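Local coordinates for protein putative trimethylamine methyltransferase (Rhizobium meliloti, PDB 4YYC) that belongs to the trimethylamine methyltransferase family and probably transfers methyl groups, at residues G36-I48 against K166-G178. Sequence-based numbering, arbitrary orientation. Where two conformers were deposited one is given.
Sequences GPGPSLPYIQRRI and KLAYMAPSMHSSG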
# COMPACT_ATOMS: atom_id res chain seq x y z
N GLY A 36 19.94 11.96 16.98
CA GLY A 36 19.46 12.23 15.59
C GLY A 36 19.37 11.02 14.67
O GLY A 36 19.51 9.88 15.11
N PRO A 37 19.14 11.25 13.37
CA PRO A 37 19.01 10.12 12.45
C PRO A 37 20.33 9.67 11.91
O PRO A 37 21.33 10.34 12.10
CB PRO A 37 18.20 10.71 11.31
CG PRO A 37 18.51 12.16 11.35
CD PRO A 37 19.03 12.54 12.69
N GLY A 38 20.35 8.59 11.17
CA GLY A 38 21.59 8.20 10.51
C GLY A 38 21.94 9.14 9.36
O GLY A 38 21.23 10.14 9.11
N PRO A 39 23.01 8.81 8.62
CA PRO A 39 23.35 9.59 7.43
C PRO A 39 22.28 9.50 6.36
O PRO A 39 21.51 8.54 6.32
CB PRO A 39 24.64 8.95 6.92
CG PRO A 39 24.60 7.56 7.46
CD PRO A 39 23.85 7.60 8.76
N SER A 40 22.19 10.54 5.54
CA SER A 40 21.25 10.52 4.45
C SER A 40 21.68 9.49 3.39
O SER A 40 22.87 9.35 3.12
CB SER A 40 21.12 11.92 3.85
OG SER A 40 20.21 12.67 4.66
N LEU A 41 20.70 8.82 2.80
CA LEU A 41 20.88 7.86 1.71
C LEU A 41 20.72 8.57 0.37
O LEU A 41 19.98 9.51 0.22
CB LEU A 41 19.84 6.75 1.82
CG LEU A 41 19.84 5.96 3.11
CD1 LEU A 41 18.80 4.84 3.03
CD2 LEU A 41 21.22 5.40 3.38
N PRO A 42 21.43 8.09 -0.67
CA PRO A 42 21.24 8.66 -1.99
C PRO A 42 19.93 8.20 -2.60
O PRO A 42 19.22 7.36 -2.02
CB PRO A 42 22.41 8.11 -2.78
CG PRO A 42 22.65 6.83 -2.15
CD PRO A 42 22.39 6.99 -0.68
N TYR A 43 19.58 8.79 -3.72
CA TYR A 43 18.37 8.46 -4.45
C TYR A 43 18.22 6.95 -4.62
O TYR A 43 19.19 6.23 -4.77
CB TYR A 43 18.31 9.18 -5.79
CG TYR A 43 19.31 8.77 -6.81
CD1 TYR A 43 20.58 9.34 -6.83
CD2 TYR A 43 19.04 7.76 -7.73
CE1 TYR A 43 21.50 8.94 -7.77
CE2 TYR A 43 19.97 7.36 -8.66
CZ TYR A 43 21.20 7.96 -8.67
OH TYR A 43 22.15 7.57 -9.59
N ILE A 44 16.97 6.51 -4.63
CA ILE A 44 16.66 5.10 -4.84
C ILE A 44 16.97 4.68 -6.28
O ILE A 44 16.58 5.37 -7.22
CB ILE A 44 15.15 4.85 -4.58
CG1 ILE A 44 14.83 5.04 -3.09
CG2 ILE A 44 14.76 3.49 -5.09
CD1 ILE A 44 13.38 5.23 -2.82
N GLN A 45 17.62 3.53 -6.43
CA GLN A 45 17.75 2.88 -7.73
C GLN A 45 16.92 1.61 -7.62
O GLN A 45 17.32 0.66 -6.96
CB GLN A 45 19.20 2.52 -8.05
CG GLN A 45 20.01 3.76 -8.27
CD GLN A 45 21.45 3.47 -8.59
OE1 GLN A 45 21.76 2.57 -9.39
NE2 GLN A 45 22.35 4.25 -8.01
N ARG A 46 15.75 1.60 -8.27
CA ARG A 46 14.84 0.46 -8.17
C ARG A 46 15.36 -0.78 -8.84
O ARG A 46 15.80 -0.70 -9.99
CB ARG A 46 13.45 0.80 -8.76
CG ARG A 46 12.59 1.67 -7.86
CD ARG A 46 11.32 2.12 -8.56
NE ARG A 46 11.58 3.30 -9.40
CZ ARG A 46 11.68 3.33 -10.73
NH1 ARG A 46 11.94 4.47 -11.31
NH2 ARG A 46 11.52 2.24 -11.49
N ARG A 47 15.36 -1.90 -8.11
CA ARG A 47 15.72 -3.21 -8.64
C ARG A 47 14.46 -4.01 -8.89
O ARG A 47 14.50 -5.05 -9.54
CB ARG A 47 16.63 -3.97 -7.67
CG ARG A 47 17.88 -3.24 -7.21
CD ARG A 47 18.71 -2.74 -8.36
NE ARG A 47 19.97 -2.19 -7.87
CZ ARG A 47 20.65 -1.24 -8.49
NH1 ARG A 47 21.78 -0.79 -7.97
NH2 ARG A 47 20.19 -0.73 -9.63
N ILE A 48 13.34 -3.54 -8.37
CA ILE A 48 12.05 -4.15 -8.53
C ILE A 48 11.40 -3.63 -9.81
O ILE A 48 11.82 -2.60 -10.37
CB ILE A 48 11.13 -3.89 -7.30
CG1 ILE A 48 10.96 -2.40 -7.03
CG2 ILE A 48 11.73 -4.54 -6.06
CD1 ILE A 48 9.91 -2.15 -5.94
N LYS A 166 15.10 21.90 7.48
CA LYS A 166 15.95 21.17 8.40
C LYS A 166 15.56 19.69 8.51
O LYS A 166 16.41 18.81 8.45
CB LYS A 166 15.96 21.82 9.79
CG LYS A 166 16.55 23.24 9.83
CD LYS A 166 16.41 23.80 11.24
CE LYS A 166 17.09 25.14 11.36
NZ LYS A 166 16.91 25.80 12.68
N LEU A 167 14.26 19.42 8.69
CA LEU A 167 13.81 18.04 8.82
C LEU A 167 14.02 17.24 7.56
O LEU A 167 14.38 16.05 7.62
CB LEU A 167 12.33 18.01 9.22
CG LEU A 167 11.99 18.57 10.62
CD1 LEU A 167 10.48 18.56 10.75
CD2 LEU A 167 12.61 17.80 11.75
N ALA A 168 13.86 17.89 6.41
CA ALA A 168 14.13 17.24 5.13
C ALA A 168 15.62 16.94 4.94
O ALA A 168 15.98 15.89 4.39
CB ALA A 168 13.64 18.10 3.97
N TYR A 169 16.48 17.85 5.41
CA TYR A 169 17.93 17.64 5.38
C TYR A 169 18.31 16.41 6.22
O TYR A 169 19.13 15.60 5.83
CB TYR A 169 18.65 18.90 5.87
CG TYR A 169 20.11 18.71 6.10
CD1 TYR A 169 20.98 18.60 5.03
CD2 TYR A 169 20.62 18.56 7.40
CE1 TYR A 169 22.34 18.45 5.24
CE2 TYR A 169 21.98 18.40 7.61
CZ TYR A 169 22.83 18.33 6.53
OH TYR A 169 24.17 18.15 6.71
N MSE A 170 17.68 16.27 7.39
CA MSE A 170 17.99 15.19 8.31
C MSE A 170 17.34 13.88 7.94
O MSE A 170 17.92 12.83 8.22
CB MSE A 170 17.61 15.58 9.72
CG MSE A 170 18.51 16.68 10.23
SE MSE A 170 18.10 17.22 12.08
CE MSE A 170 16.49 18.26 11.83
N ALA A 171 16.14 13.88 7.37
CA ALA A 171 15.39 12.64 7.05
C ALA A 171 16.25 11.80 6.08
O ALA A 171 16.55 12.26 4.97
CB ALA A 171 14.09 12.97 6.40
N PRO A 172 16.59 10.55 6.45
CA PRO A 172 17.59 9.86 5.63
C PRO A 172 17.12 9.51 4.21
O PRO A 172 17.95 9.44 3.30
CB PRO A 172 17.89 8.57 6.40
CG PRO A 172 17.39 8.79 7.74
CD PRO A 172 16.43 9.93 7.77
N SER A 173 15.83 9.29 4.01
CA SER A 173 15.33 8.95 2.67
C SER A 173 14.62 10.10 2.00
O SER A 173 13.97 9.91 0.98
CB SER A 173 14.48 7.66 2.66
OG SER A 173 15.28 6.51 2.86
N MSE A 174 14.78 11.32 2.51
CA MSE A 174 14.29 12.52 1.79
C MSE A 174 15.42 12.95 0.90
O MSE A 174 16.43 13.44 1.39
CB MSE A 174 13.83 13.59 2.78
CG MSE A 174 13.13 14.75 2.14
SE MSE A 174 11.53 14.14 1.15
CE MSE A 174 10.44 13.98 2.65
N HIS A 175 15.30 12.79 -0.41
CA HIS A 175 16.45 13.02 -1.27
C HIS A 175 16.56 14.46 -1.74
O HIS A 175 17.65 14.89 -2.09
CB HIS A 175 16.40 12.10 -2.46
CG HIS A 175 16.15 10.67 -2.06
ND1 HIS A 175 14.97 10.02 -2.36
CD2 HIS A 175 16.90 9.78 -1.36
CE1 HIS A 175 15.01 8.79 -1.86
NE2 HIS A 175 16.17 8.63 -1.25
N SER A 176 15.44 15.16 -1.79
CA SER A 176 15.41 16.58 -2.18
C SER A 176 14.94 17.42 -1.02
O SER A 176 14.09 16.99 -0.25
CB SER A 176 14.42 16.74 -3.31
OG SER A 176 14.14 18.10 -3.62
N SER A 177 15.44 18.64 -0.99
CA SER A 177 15.00 19.67 -0.04
C SER A 177 13.60 20.17 -0.33
O SER A 177 12.92 20.68 0.55
CB SER A 177 15.97 20.84 -0.07
OG SER A 177 15.87 21.66 1.08
N GLY A 178 13.17 20.04 -1.57
CA GLY A 178 11.85 20.52 -1.97
C GLY A 178 11.83 21.98 -2.44
O GLY A 178 12.83 22.53 -2.84
O HOH W 1 20.48 12.33 7.64
O HOH W 2 18.87 11.76 1.31
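The hydroxyl of Ser-40 joins the two segments through water: OG donates to a water 3.0 Å away, and that water gives its protons to Met-170 O and Gly-38 O, each at 2.7 Å. Lys-206 NZ also bonds this OG. The hydroxyl faces the helix end because it lies beside the backbone N of Ser-40 (chi1 -82°). One step on, Leu-41 N makes a nearly straight bond (166°) to Pro-172 O at 2.9 Å. Pro-172 is the second residue of a type I turn, Ala-171 to Met-174, that follows the helix; its CD meets Pro-37 CB at 4.0 Å. Further along, the His-175 ring lies under the backbone of Tyr-43, whose CA sits 3.9 Å from the ring centroid in a CH-pi contact. Ser-173 O lies over the opposite face, toward its rim, and Leu-41 O stands at the edge, in plane. His-175 NE2 hydrogen-bonds OE1 of Gln-418. With an alanine in place of His-175, Tyr-43 CA would probably lose the ring face it rests on and Gln-418 OE1 its imidazole partner. The contact lays residues 36-48 across the end of helix 158-170. Helix 481-495 borders it through Trp-492, helix 404-420 through Gln-418, and strand 44-45 pairs antiparallel with strand 134-137 at the edge of a small mixed sheet.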